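Local atomic coordinates of prolyl-tRNA synthetase (Naegleria fowleri, PDB entry 6UYH), a protein that probably catalyses the ATP-dependent attachment of proline to its cognate tRNA, and here binds halofuginone together with the ATP analogue AMPPNP. Residues Y45-N50 against V157-S162; F53-V58 against R274-M279; Q59-A64 against Y191-E196; L198-V203 against M281-D286. All blocks are in the same frame, centred on the assembly; numbering follows the deposited sequence.

Interaction 1: residues Y45-N50 against V157-S162. With ANP (phosphoaminophosphonic acid-adenylate ester), chain C.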
# COMPACT_ATOMS: atom_id res chain seq x y z
N TYR A 45 1.87 -2.58 -16.39
CA TYR A 45 2.88 -1.53 -16.54
C TYR A 45 3.66 -1.37 -15.24
O TYR A 45 3.16 -1.67 -14.16
CB TYR A 45 2.24 -0.19 -16.94
CG TYR A 45 1.32 -0.33 -18.14
CD1 TYR A 45 1.82 -0.29 -19.42
CD2 TYR A 45 -0.06 -0.52 -17.97
CE1 TYR A 45 1.00 -0.43 -20.53
CE2 TYR A 45 -0.90 -0.67 -19.08
CZ TYR A 45 -0.36 -0.62 -20.34
OH TYR A 45 -1.18 -0.76 -21.45
N ILE A 46 4.87 -0.86 -15.38
CA ILE A 46 5.78 -0.59 -14.26
C ILE A 46 5.63 0.88 -13.86
O ILE A 46 5.80 1.78 -14.69
CB ILE A 46 7.23 -0.90 -14.66
CG1 ILE A 46 7.38 -2.38 -14.98
CG2 ILE A 46 8.20 -0.42 -13.56
CD1 ILE A 46 8.60 -2.69 -15.82
N PHE A 47 5.33 1.13 -12.57
CA PHE A 47 5.18 2.48 -12.03
C PHE A 47 6.51 2.87 -11.39
O PHE A 47 6.87 2.35 -10.33
CB PHE A 47 4.07 2.58 -10.99
CG PHE A 47 2.67 2.36 -11.51
CD1 PHE A 47 2.33 1.20 -12.18
CD2 PHE A 47 1.69 3.30 -11.28
CE1 PHE A 47 1.03 1.01 -12.65
CE2 PHE A 47 0.38 3.11 -11.73
CZ PHE A 47 0.06 1.97 -12.42
N ARG A 48 7.23 3.80 -12.03
CA ARG A 48 8.55 4.22 -11.56
C ARG A 48 8.40 5.27 -10.45
O ARG A 48 7.29 5.74 -10.18
CB ARG A 48 9.35 4.72 -12.76
CG ARG A 48 9.64 3.62 -13.79
CD ARG A 48 10.46 4.14 -14.97
NE ARG A 48 11.86 4.33 -14.59
CZ ARG A 48 12.82 4.70 -15.45
NH1 ARG A 48 12.52 4.92 -16.72
NH2 ARG A 48 14.08 4.83 -15.02
N PRO A 49 9.50 5.64 -9.77
CA PRO A 49 9.36 6.47 -8.54
C PRO A 49 8.55 7.75 -8.70
O PRO A 49 7.69 8.03 -7.85
CB PRO A 49 10.81 6.76 -8.16
CG PRO A 49 11.55 5.55 -8.62
CD PRO A 49 10.89 5.18 -9.94
N ASN A 50 8.82 8.55 -9.73
CA ASN A 50 8.14 9.84 -9.86
C ASN A 50 6.66 9.65 -10.11
O ASN A 50 5.84 10.50 -9.76
CB ASN A 50 8.76 10.66 -10.99
CG ASN A 50 10.23 10.93 -10.77
OD1 ASN A 50 10.79 10.64 -9.71
ND2 ASN A 50 10.87 11.51 -11.79
N VAL A 157 -4.68 0.60 -22.08
CA VAL A 157 -4.18 1.96 -22.18
C VAL A 157 -3.42 2.26 -20.90
O VAL A 157 -3.97 2.11 -19.80
CB VAL A 157 -5.31 2.99 -22.38
CG1 VAL A 157 -4.74 4.42 -22.42
CG2 VAL A 157 -6.10 2.70 -23.66
N PRO A 158 -2.14 2.63 -20.97
CA PRO A 158 -1.39 2.92 -19.74
C PRO A 158 -2.19 3.84 -18.83
O PRO A 158 -2.78 4.83 -19.28
CB PRO A 158 -0.11 3.59 -20.25
CG PRO A 158 0.10 2.94 -21.61
CD PRO A 158 -1.31 2.79 -22.18
N PHE A 159 -2.27 3.46 -17.55
CA PHE A 159 -3.03 4.11 -16.48
C PHE A 159 -4.54 4.03 -16.67
O PHE A 159 -5.24 3.62 -15.74
CB PHE A 159 -2.62 5.58 -16.30
CG PHE A 159 -1.16 5.77 -16.00
CD1 PHE A 159 -0.59 5.24 -14.85
CD2 PHE A 159 -0.37 6.50 -16.86
CE1 PHE A 159 0.76 5.42 -14.58
CE2 PHE A 159 0.99 6.70 -16.59
CZ PHE A 159 1.55 6.16 -15.44
N ILE A 160 -5.06 4.38 -17.86
CA ILE A 160 -6.51 4.50 -18.03
C ILE A 160 -7.19 3.15 -17.93
O ILE A 160 -8.29 3.03 -17.38
CB ILE A 160 -6.85 5.17 -19.37
CG1 ILE A 160 -6.21 6.56 -19.46
CG2 ILE A 160 -8.37 5.23 -19.56
CD1 ILE A 160 -6.78 7.57 -18.48
N ARG A 161 -6.59 2.12 -18.54
CA ARG A 161 -7.23 0.80 -18.64
C ARG A 161 -6.12 -0.25 -18.65
O ARG A 161 -5.60 -0.60 -19.71
CB ARG A 161 -8.12 0.69 -19.87
CG ARG A 161 -8.93 -0.62 -19.88
CD ARG A 161 -9.85 -0.74 -21.08
NE ARG A 161 -10.81 0.36 -21.11
CZ ARG A 161 -11.83 0.48 -20.26
NH1 ARG A 161 -12.03 -0.43 -19.32
NH2 ARG A 161 -12.64 1.53 -20.36
N SER A 162 -5.77 -0.75 -17.47
CA SER A 162 -4.73 -1.77 -17.36
C SER A 162 -5.34 -3.04 -16.79
O SER A 162 -6.38 -3.01 -16.13
CB SER A 162 -3.54 -1.26 -16.53
OG SER A 162 -3.91 -0.83 -15.22
PG ANP C . -15.02 1.15 -17.14
O1G ANP C . -16.02 1.42 -18.16
O2G ANP C . -14.47 -0.32 -17.37
O3G ANP C . -13.89 2.24 -17.32
PB ANP C . -16.02 0.13 -14.50
O1B ANP C . -17.45 0.06 -14.27
O2B ANP C . -15.49 -1.26 -14.96
N3B ANP C . -15.61 1.28 -15.61
PA ANP C . -15.49 0.26 -11.66
O1A ANP C . -16.73 0.90 -11.15
O2A ANP C . -15.54 -1.22 -11.47
O3A ANP C . -15.27 0.54 -13.21
O5' ANP C . -14.12 0.81 -11.02
C5' ANP C . -13.93 1.97 -10.18
C4' ANP C . -13.06 2.93 -10.94
O4' ANP C . -11.82 2.29 -11.30
C3' ANP C . -13.66 3.37 -12.26
O3' ANP C . -14.55 4.47 -12.07
C2' ANP C . -12.43 3.75 -13.09
O2' ANP C . -12.11 5.13 -12.89
C1' ANP C . -11.35 2.81 -12.54
N9 ANP C . -11.04 1.69 -13.42
C8 ANP C . -11.92 0.75 -13.90
N7 ANP C . -11.37 -0.15 -14.67
C5 ANP C . -10.03 0.22 -14.70
C6 ANP C . -8.91 -0.34 -15.35
N6 ANP C . -8.94 -1.45 -16.08
N1 ANP C . -7.72 0.30 -15.19
C2 ANP C . -7.67 1.39 -14.42
N3 ANP C . -8.65 1.99 -13.75
C4 ANP C . -9.82 1.35 -13.94
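The backbone O of S162 takes a hydrogen bond from adenine N6 of ANP at 3.0 Å, while CB of the same residue rests at the edge of the Y45 ring. The backbone N of S162 gives a straighter bond back to adenine N1, 3.2 Å long and 164° at the hydrogen. One residue thus reads two neighbouring positions of the base. Its OG turns elsewhere, to the backbone O of E164.

P158 covers one face of Y45. CA of P158 makes a CH-pi contact with the Y45 ring, 3.9 Å from its centroid, and CG of P158 lies against CE1 of Y45. F159 meets F47 as an offset edge-to-face pair, with centroids 5.5 Å apart and planes at 84°. The edge belongs to F159 and the face to F47.

R161 points away from segment 45-50, toward the nucleotide. Its chain starts extended (chi1 -173°) and bends at chi3. NH1 of R161 then reaches O2G of the ANP gamma phosphate, near the guanidinium plane, at 3.1 Å. Salt bridges to E152 and to the terminal carboxylate of Y513 also hold this guanidinium. V157 pairs with I160 and R161 as a classic beta bulge. Segment 157-162 belongs to the loop between strands 140-149 and 164-174, which is consistent with the motif 2 loop of class II tRNA synthetases, here lining the adenine and gamma phosphate.

Interaction 2: residues F53-V58 against R274-M279. With ANP (phosphoaminophosphonic acid-adenylate ester), chain C.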
# COMPACT_ATOMS: atom_id res chain seq x y z
N PHE A 53 4.95 8.21 -6.76
CA PHE A 53 4.81 9.34 -5.84
C PHE A 53 3.45 10.02 -5.97
O PHE A 53 2.86 10.45 -4.97
CB PHE A 53 5.92 10.36 -6.08
CG PHE A 53 5.86 11.55 -5.14
CD1 PHE A 53 6.49 11.51 -3.92
CD2 PHE A 53 5.14 12.69 -5.48
CE1 PHE A 53 6.43 12.58 -3.05
CE2 PHE A 53 5.06 13.77 -4.61
CZ PHE A 53 5.70 13.71 -3.40
N VAL A 54 2.94 10.15 -7.20
CA VAL A 54 1.63 10.76 -7.40
C VAL A 54 0.56 9.94 -6.69
O VAL A 54 -0.31 10.48 -6.00
CB VAL A 54 1.32 10.92 -8.89
CG1 VAL A 54 -0.09 11.54 -9.07
CG2 VAL A 54 2.34 11.82 -9.57
N TRP A 55 0.59 8.62 -6.88
CA TRP A 55 -0.44 7.79 -6.25
C TRP A 55 -0.31 7.80 -4.73
O TRP A 55 -1.31 7.86 -4.02
CB TRP A 55 -0.37 6.37 -6.81
CG TRP A 55 -1.49 5.48 -6.36
CD1 TRP A 55 -1.38 4.30 -5.67
CD2 TRP A 55 -2.90 5.69 -6.57
NE1 TRP A 55 -2.64 3.76 -5.45
CE2 TRP A 55 -3.58 4.60 -5.98
CE3 TRP A 55 -3.65 6.70 -7.19
CZ2 TRP A 55 -4.98 4.49 -6.00
CZ3 TRP A 55 -5.04 6.59 -7.21
CH2 TRP A 55 -5.69 5.49 -6.61
N GLU A 56 0.92 7.79 -4.21
CA GLU A 56 1.10 7.91 -2.77
C GLU A 56 0.53 9.23 -2.25
O GLU A 56 0.01 9.28 -1.13
CB GLU A 56 2.58 7.80 -2.39
CG GLU A 56 3.14 6.41 -2.59
CD GLU A 56 4.58 6.33 -2.15
OE1 GLU A 56 5.29 7.36 -2.23
OE2 GLU A 56 5.01 5.25 -1.72
N SER A 57 0.66 10.30 -3.04
CA SER A 57 0.13 11.61 -2.65
C SER A 57 -1.39 11.58 -2.59
O SER A 57 -1.99 12.14 -1.67
CB SER A 57 0.60 12.68 -3.63
OG SER A 57 2.01 12.92 -3.53
N VAL A 58 -2.01 10.92 -3.56
CA VAL A 58 -3.45 10.74 -3.53
C VAL A 58 -3.86 9.95 -2.29
O VAL A 58 -4.80 10.32 -1.59
CB VAL A 58 -3.92 10.05 -4.82
CG1 VAL A 58 -5.40 9.65 -4.71
CG2 VAL A 58 -3.72 11.01 -5.99
N ARG A 274 -6.14 5.19 -12.76
CA ARG A 274 -6.63 5.93 -13.91
C ARG A 274 -6.43 7.43 -13.73
O ARG A 274 -6.17 8.16 -14.70
CB ARG A 274 -8.12 5.59 -14.14
CG ARG A 274 -8.85 6.52 -15.09
CD ARG A 274 -10.26 5.99 -15.38
NE ARG A 274 -10.22 4.72 -16.08
CZ ARG A 274 -11.30 4.08 -16.51
NH1 ARG A 274 -12.50 4.62 -16.32
NH2 ARG A 274 -11.16 2.92 -17.14
N THR A 275 -6.53 7.91 -12.49
CA THR A 275 -6.29 9.32 -12.17
C THR A 275 -5.00 9.83 -12.79
O THR A 275 -4.95 10.96 -13.30
CB THR A 275 -6.21 9.51 -10.65
OG1 THR A 275 -5.33 8.53 -10.08
CG2 THR A 275 -7.58 9.36 -10.03
N LEU A 276 -3.93 9.03 -12.73
CA LEU A 276 -2.64 9.47 -13.26
C LEU A 276 -2.71 9.67 -14.77
O LEU A 276 -2.11 10.60 -15.31
CB LEU A 276 -1.55 8.45 -12.92
CG LEU A 276 -0.84 8.61 -11.57
CD1 LEU A 276 -1.82 8.47 -10.43
CD2 LEU A 276 0.26 7.59 -11.44
N GLY A 277 -3.42 8.77 -15.47
CA GLY A 277 -3.56 8.92 -16.91
C GLY A 277 -4.32 10.17 -17.29
O GLY A 277 -3.93 10.89 -18.23
N VAL A 278 -5.41 10.46 -16.58
CA VAL A 278 -6.17 11.68 -16.84
C VAL A 278 -5.28 12.90 -16.64
O VAL A 278 -5.23 13.80 -17.49
CB VAL A 278 -7.41 11.74 -15.93
CG1 VAL A 278 -8.14 13.07 -16.14
CG2 VAL A 278 -8.35 10.58 -16.26
N MET A 279 -4.55 12.92 -15.53
CA MET A 279 -3.65 14.03 -15.22
C MET A 279 -2.68 14.29 -16.37
O MET A 279 -2.50 15.43 -16.80
CB MET A 279 -2.87 13.70 -13.93
CG MET A 279 -1.93 14.81 -13.47
SD MET A 279 -0.80 14.19 -12.18
CE MET A 279 0.30 13.13 -13.12
PG ANP C . -15.02 1.15 -17.14
O1G ANP C . -16.02 1.42 -18.16
O2G ANP C . -14.47 -0.32 -17.37
O3G ANP C . -13.89 2.24 -17.32
PB ANP C . -16.02 0.13 -14.50
O1B ANP C . -17.45 0.06 -14.27
O2B ANP C . -15.49 -1.26 -14.96
N3B ANP C . -15.61 1.28 -15.61
PA ANP C . -15.49 0.26 -11.66
O1A ANP C . -16.73 0.90 -11.15
O2A ANP C . -15.54 -1.22 -11.47
O3A ANP C . -15.27 0.54 -13.21
O5' ANP C . -14.12 0.81 -11.02
C5' ANP C . -13.93 1.97 -10.18
C4' ANP C . -13.06 2.93 -10.94
O4' ANP C . -11.82 2.29 -11.30
C3' ANP C . -13.66 3.37 -12.26
O3' ANP C . -14.55 4.47 -12.07
C2' ANP C . -12.43 3.75 -13.09
O2' ANP C . -12.11 5.13 -12.89
C1' ANP C . -11.35 2.81 -12.54
N9 ANP C . -11.04 1.69 -13.42
C8 ANP C . -11.92 0.75 -13.90
N7 ANP C . -11.37 -0.15 -14.67
C5 ANP C . -10.03 0.22 -14.70
C6 ANP C . -8.91 -0.34 -15.35
N6 ANP C . -8.94 -1.45 -16.08
N1 ANP C . -7.72 0.30 -15.19
C2 ANP C . -7.67 1.39 -14.42
N3 ANP C . -8.65 1.99 -13.75
C4 ANP C . -9.82 1.35 -13.94
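Helices 53-58 and 274-279 cross at 115° with their axes 10.3 Å apart, and V54 and L276 face each other at the crossing. They probably correspond to the helices of motifs 1 and 3 of class II synthetases; the motif 3 helix carries an ATP-binding arginine, here R274.

The buried interface is mostly apolar. CG1 of V54 is trans to the backbone N of its own residue (chi1 179°) and lies 3.8 Å from CD1 of L276. The two side chains lie alongside each other and point opposite ways. CG1 of V54 also reaches SD of M279 at 4.1 Å, so one methyl group serves two partners one helical turn apart.

W55 comes in beside this pair. The six-membered part of its indole lies across the side chains of T275 and L276, nearly perpendicular to both. CZ3 of W55 lies 3.5 Å from OG1 of T275, and CE3 lies near CD1 of L276. The hydroxyl of T275 has its polar partner further back in the chain, the backbone O of S272.

On another side of helix 274-279, R274 turns to the nucleotide. Its NE bonds to the backbone O of I160, which probably helps to fix the rotation of the guanidinium. One guanidinium face is laid against ribose C2'. The outer edge grips a single phosphate oxygen in a fork: O3G of ANP takes NH1 of R274 at 2.9 Å and NH2 of R274 at 2.8 Å.

Interaction 3: residues Q59-A64 against Y191-E196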
# COMPACT_ATOMS: atom_id res chain seq x y z
N GLN A 59 -3.14 8.85 -2.01
CA GLN A 59 -3.43 8.03 -0.83
C GLN A 59 -3.38 8.86 0.44
O GLN A 59 -4.28 8.78 1.29
CB GLN A 59 -2.42 6.87 -0.72
CG GLN A 59 -2.41 5.84 -1.87
CD GLN A 59 -1.40 4.68 -1.69
OE1 GLN A 59 -0.26 4.87 -1.23
NE2 GLN A 59 -1.81 3.48 -2.08
N LYS A 60 -2.32 9.65 0.60
CA LYS A 60 -2.15 10.41 1.83
C LYS A 60 -3.31 11.38 2.03
O LYS A 60 -3.86 11.49 3.14
CB LYS A 60 -0.82 11.16 1.79
CG LYS A 60 -0.59 12.09 2.96
CD LYS A 60 0.70 12.88 2.80
CE LYS A 60 0.95 13.77 4.00
NZ LYS A 60 2.40 14.01 4.17
N PHE A 61 -3.67 12.11 0.97
CA PHE A 61 -4.78 13.05 1.04
C PHE A 61 -6.10 12.34 1.32
O PHE A 61 -6.85 12.73 2.22
CB PHE A 61 -4.87 13.83 -0.26
CG PHE A 61 -6.09 14.70 -0.37
CD1 PHE A 61 -6.16 15.92 0.29
CD2 PHE A 61 -7.17 14.31 -1.15
CE1 PHE A 61 -7.28 16.74 0.17
CE2 PHE A 61 -8.30 15.12 -1.28
CZ PHE A 61 -8.36 16.34 -0.61
N PHE A 62 -6.40 11.29 0.55
CA PHE A 62 -7.70 10.63 0.68
C PHE A 62 -7.84 9.96 2.04
O PHE A 62 -8.88 10.07 2.68
CB PHE A 62 -7.89 9.62 -0.46
CG PHE A 62 -9.30 9.10 -0.58
CD1 PHE A 62 -10.29 9.87 -1.17
CD2 PHE A 62 -9.62 7.82 -0.14
CE1 PHE A 62 -11.59 9.39 -1.30
CE2 PHE A 62 -10.92 7.32 -0.27
CZ PHE A 62 -11.90 8.11 -0.85
N ASP A 63 -6.78 9.27 2.49
CA ASP A 63 -6.79 8.65 3.82
C ASP A 63 -7.11 9.66 4.90
O ASP A 63 -7.88 9.38 5.82
CB ASP A 63 -5.42 8.01 4.12
CG ASP A 63 -5.36 6.52 3.78
OD1 ASP A 63 -6.38 5.96 3.35
OD2 ASP A 63 -4.27 5.93 3.94
N ALA A 64 -6.47 10.83 4.85
CA ALA A 64 -6.73 11.81 5.90
C ALA A 64 -8.16 12.31 5.85
O ALA A 64 -8.76 12.56 6.90
CB ALA A 64 -5.74 12.98 5.80
N TYR A 191 -13.82 12.78 -4.29
CA TYR A 191 -13.23 12.49 -5.59
C TYR A 191 -13.07 13.76 -6.41
O TYR A 191 -12.05 13.93 -7.10
CB TYR A 191 -14.08 11.46 -6.34
CG TYR A 191 -14.07 10.08 -5.75
CD1 TYR A 191 -13.06 9.67 -4.87
CD2 TYR A 191 -15.06 9.16 -6.09
CE1 TYR A 191 -13.06 8.40 -4.34
CE2 TYR A 191 -15.06 7.89 -5.58
CZ TYR A 191 -14.07 7.51 -4.71
OH TYR A 191 -14.09 6.22 -4.20
N LYS A 192 -14.06 14.65 -6.37
CA LYS A 192 -13.89 15.94 -7.03
C LYS A 192 -12.68 16.68 -6.47
O LYS A 192 -11.90 17.27 -7.22
CB LYS A 192 -15.17 16.78 -6.87
CG LYS A 192 -15.07 18.23 -7.34
CD LYS A 192 -14.73 19.15 -6.18
CE LYS A 192 -15.18 20.58 -6.41
NZ LYS A 192 -14.98 21.34 -5.15
N ARG A 193 -12.49 16.65 -5.15
CA ARG A 193 -11.35 17.35 -4.56
C ARG A 193 -10.02 16.71 -4.96
O ARG A 193 -9.02 17.43 -5.15
CB ARG A 193 -11.49 17.40 -3.04
CG ARG A 193 -12.70 18.21 -2.59
CD ARG A 193 -12.75 18.30 -1.08
NE ARG A 193 -11.57 18.97 -0.56
CZ ARG A 193 -11.11 18.83 0.67
NH1 ARG A 193 -11.74 18.04 1.54
NH2 ARG A 193 -10.01 19.47 1.04
N VAL A 194 -9.95 15.38 -5.06
CA VAL A 194 -8.72 14.75 -5.54
C VAL A 194 -8.37 15.28 -6.92
O VAL A 194 -7.25 15.75 -7.17
CB VAL A 194 -8.85 13.22 -5.57
CG1 VAL A 194 -7.64 12.60 -6.32
CG2 VAL A 194 -8.94 12.64 -4.14
N TYR A 195 -9.32 15.23 -7.85
CA TYR A 195 -9.03 15.68 -9.21
C TYR A 195 -8.68 17.17 -9.23
O TYR A 195 -7.67 17.57 -9.81
CB TYR A 195 -10.20 15.37 -10.13
CG TYR A 195 -10.15 13.97 -10.67
CD1 TYR A 195 -10.99 12.97 -10.18
CD2 TYR A 195 -9.22 13.64 -11.66
CE1 TYR A 195 -10.93 11.68 -10.70
CE2 TYR A 195 -9.15 12.36 -12.17
CZ TYR A 195 -10.01 11.38 -11.69
OH TYR A 195 -9.92 10.11 -12.21
N GLU A 196 -9.50 18.00 -8.57
CA GLU A 196 -9.34 19.44 -8.74
C GLU A 196 -8.21 20.00 -7.87
O GLU A 196 -7.37 20.76 -8.34
CB GLU A 196 -10.66 20.16 -8.48
CG GLU A 196 -11.73 19.78 -9.54
CD GLU A 196 -12.81 20.82 -9.75
OE1 GLU A 196 -12.80 21.86 -9.06
OE2 GLU A 196 -13.67 20.60 -10.63
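F62 and Y191 make the aromatic part of this contact between two helices. Their planes are nearly parallel, at 20°, but the rings are slid apart, with centroids 5.7 Å from each other. They overlap little. The approach is made at their rims, where CE1 of F62 lies 3.5 Å from CE1 of Y191. The hydroxyl of Y191 is hydrogen-bonded elsewhere, to Q168.

The other apolar contacts are made by V194. CG2 of V194 touches both phenylalanines, lying 3.8 Å from CE2 of F61 and 4.3 Å from CD1 of F62.

The third kind of contact joins a ring to a guanidinium. F61 has its CG trans to the backbone N, which carries CZ across to R193. CZ of F61 stands 3.8 Å above the guanidinium plane of R193, over its centre, and the two planes are 83° apart. The ring therefore offers its edge to the flat face of the arginine. The charge has its own partner: NE of R193 forms a salt bridge with E197.

The helices run nearly antiparallel, at 152°, with axes 10.8 Å apart. Segment 191-196 includes a wider pi-type turn near its end. Helices 49-67 and 177-198 belong to the class II catalytic fold. F62 and Y191 both lie on W269 of strand 261-272, and Y191 also touches V223 of strand 219-227. On another side of helix 177-198, E196 makes a salt bridge to R410 of helix 391-415.

Interaction 4: residues L198-V203 against M281-D286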
# COMPACT_ATOMS: atom_id res chain seq x y z
N LEU A 198 -5.72 18.27 -6.08
CA LEU A 198 -4.42 17.62 -6.23
C LEU A 198 -3.93 17.59 -7.67
O LEU A 198 -2.76 17.90 -7.93
CB LEU A 198 -4.47 16.18 -5.68
CG LEU A 198 -4.63 16.04 -4.17
CD1 LEU A 198 -4.57 14.57 -3.78
CD2 LEU A 198 -3.55 16.84 -3.46
N LEU A 199 -4.79 17.19 -8.61
CA LEU A 199 -4.40 16.95 -10.00
C LEU A 199 -4.72 18.10 -10.94
O LEU A 199 -4.35 18.03 -12.12
CB LEU A 199 -5.08 15.67 -10.51
CG LEU A 199 -4.88 14.44 -9.61
CD1 LEU A 199 -5.60 13.22 -10.16
CD2 LEU A 199 -3.39 14.13 -9.40
N ALA A 200 -5.39 19.15 -10.45
CA ALA A 200 -5.80 20.31 -11.26
C ALA A 200 -6.62 19.89 -12.48
O ALA A 200 -6.51 20.49 -13.55
CB ALA A 200 -4.58 21.15 -11.67
N VAL A 201 -7.45 18.87 -12.32
CA VAL A 201 -8.31 18.37 -13.40
C VAL A 201 -9.76 18.70 -13.04
O VAL A 201 -10.23 18.30 -11.97
CB VAL A 201 -8.15 16.85 -13.61
CG1 VAL A 201 -9.25 16.34 -14.55
CG2 VAL A 201 -6.77 16.53 -14.18
N PRO A 202 -10.51 19.38 -13.90
CA PRO A 202 -11.90 19.69 -13.58
C PRO A 202 -12.80 18.48 -13.81
O PRO A 202 -12.52 17.62 -14.65
CB PRO A 202 -12.24 20.83 -14.55
CG PRO A 202 -11.40 20.51 -15.76
CD PRO A 202 -10.10 19.95 -15.19
N VAL A 203 -13.90 18.43 -13.05
CA VAL A 203 -14.81 17.29 -13.11
C VAL A 203 -16.24 17.78 -13.27
O VAL A 203 -16.56 18.94 -12.99
CB VAL A 203 -14.73 16.36 -11.87
CG1 VAL A 203 -13.32 15.88 -11.61
CG2 VAL A 203 -15.31 17.05 -10.65
N MET A 281 -2.86 13.14 -19.65
CA MET A 281 -3.51 13.49 -20.90
C MET A 281 -4.03 14.92 -20.88
O MET A 281 -4.06 15.58 -21.93
CB MET A 281 -4.66 12.53 -21.21
CG MET A 281 -4.19 11.14 -21.62
SD MET A 281 -5.61 10.05 -21.93
CE MET A 281 -4.75 8.56 -22.45
N VAL A 282 -4.48 15.41 -19.72
CA VAL A 282 -5.00 16.77 -19.65
C VAL A 282 -3.85 17.79 -19.71
O VAL A 282 -3.90 18.74 -20.50
CB VAL A 282 -5.86 16.96 -18.38
CG1 VAL A 282 -6.21 18.43 -18.19
CG2 VAL A 282 -7.14 16.12 -18.46
N HIS A 283 -2.80 17.59 -18.91
CA HIS A 283 -1.80 18.64 -18.69
C HIS A 283 -0.51 18.49 -19.49
O HIS A 283 0.20 19.49 -19.65
CB HIS A 283 -1.41 18.72 -17.21
CG HIS A 283 -2.53 19.07 -16.30
ND1 HIS A 283 -3.31 20.19 -16.47
CD2 HIS A 283 -2.97 18.47 -15.17
CE1 HIS A 283 -4.20 20.25 -15.50
NE2 HIS A 283 -4.02 19.22 -14.70
N GLY A 284 -0.17 17.30 -19.97
CA GLY A 284 1.08 17.14 -20.71
C GLY A 284 1.10 17.99 -21.97
O GLY A 284 0.06 18.32 -22.54
N ASP A 285 2.31 18.35 -22.41
CA ASP A 285 2.47 19.18 -23.59
C ASP A 285 3.61 18.62 -24.44
O ASP A 285 4.10 17.51 -24.20
CB ASP A 285 2.65 20.66 -23.19
CG ASP A 285 3.97 20.93 -22.47
OD1 ASP A 285 4.86 20.06 -22.45
OD2 ASP A 285 4.13 22.05 -21.93
N ASP A 286 4.04 19.39 -25.44
CA ASP A 286 5.02 18.88 -26.40
C ASP A 286 6.44 18.89 -25.85
O ASP A 286 7.34 18.37 -26.52
CB ASP A 286 4.94 19.68 -27.70
CG ASP A 286 3.66 19.39 -28.48
OD1 ASP A 286 3.05 18.33 -28.25
OD2 ASP A 286 3.27 20.22 -29.32
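H283 sets its ring beside the backbone N (chi1 -62°), turned to the carbonyls of L199 and A200, where A200 has a positive phi of 55°. The contact joins two helix ends of the class II synthetase core. A200, with left-handed backbone angles, lies just after helix 177-198, and H283 is the last residue of helix 274-283.

NE2 of H283 gives its proton to the backbone O of L199 at 2.9 Å, in a bent bond. The acceptor lies close to the ring plane, and the donor lies in the carbonyl plane of L199. The O of A200 is also near this edge, 3.0 Å from NE2 of H283. Both carbonyls lie at the NE2 edge of the imidazole, and CB of A200 is close to NE2 as well.

Apolar contacts complete the join. V201 CG2 lies 4.3 Å from V282 CG2. Behind the loop, P202 packs on A409 and R410 of helix 391-415, while H283 touches M405 of the same helix. Over one face of the imidazole, offset toward the rim, CG1 of V282 stands 3.7 Å above the ring plane of H283.

In the fold
Interactions 1 and 2 meet at the nucleotide, with centres 10 Å apart. The loop packs on helix 274-283, with F159 CB 3.4 Å from G277 N, and R161 and R274 converge on the gamma phosphate. Interactions 2 and 3 share helix 49-67. They also touch where T275 CG2 lies 3.3 Å from Y195 OH. Interaction 4 closes the far end of helix 274-283: V278 packs on V201, and M279 on L199. It continues from interaction 3 through Y195 O and V201 N, 2.8 Å apart. Interactions 1 and 3 do not touch; their nearest atoms are about 7 Å apart. The side chain of Y191 is, at nearest atoms, about 6 Å from halofuginone and about 7 Å from ANP.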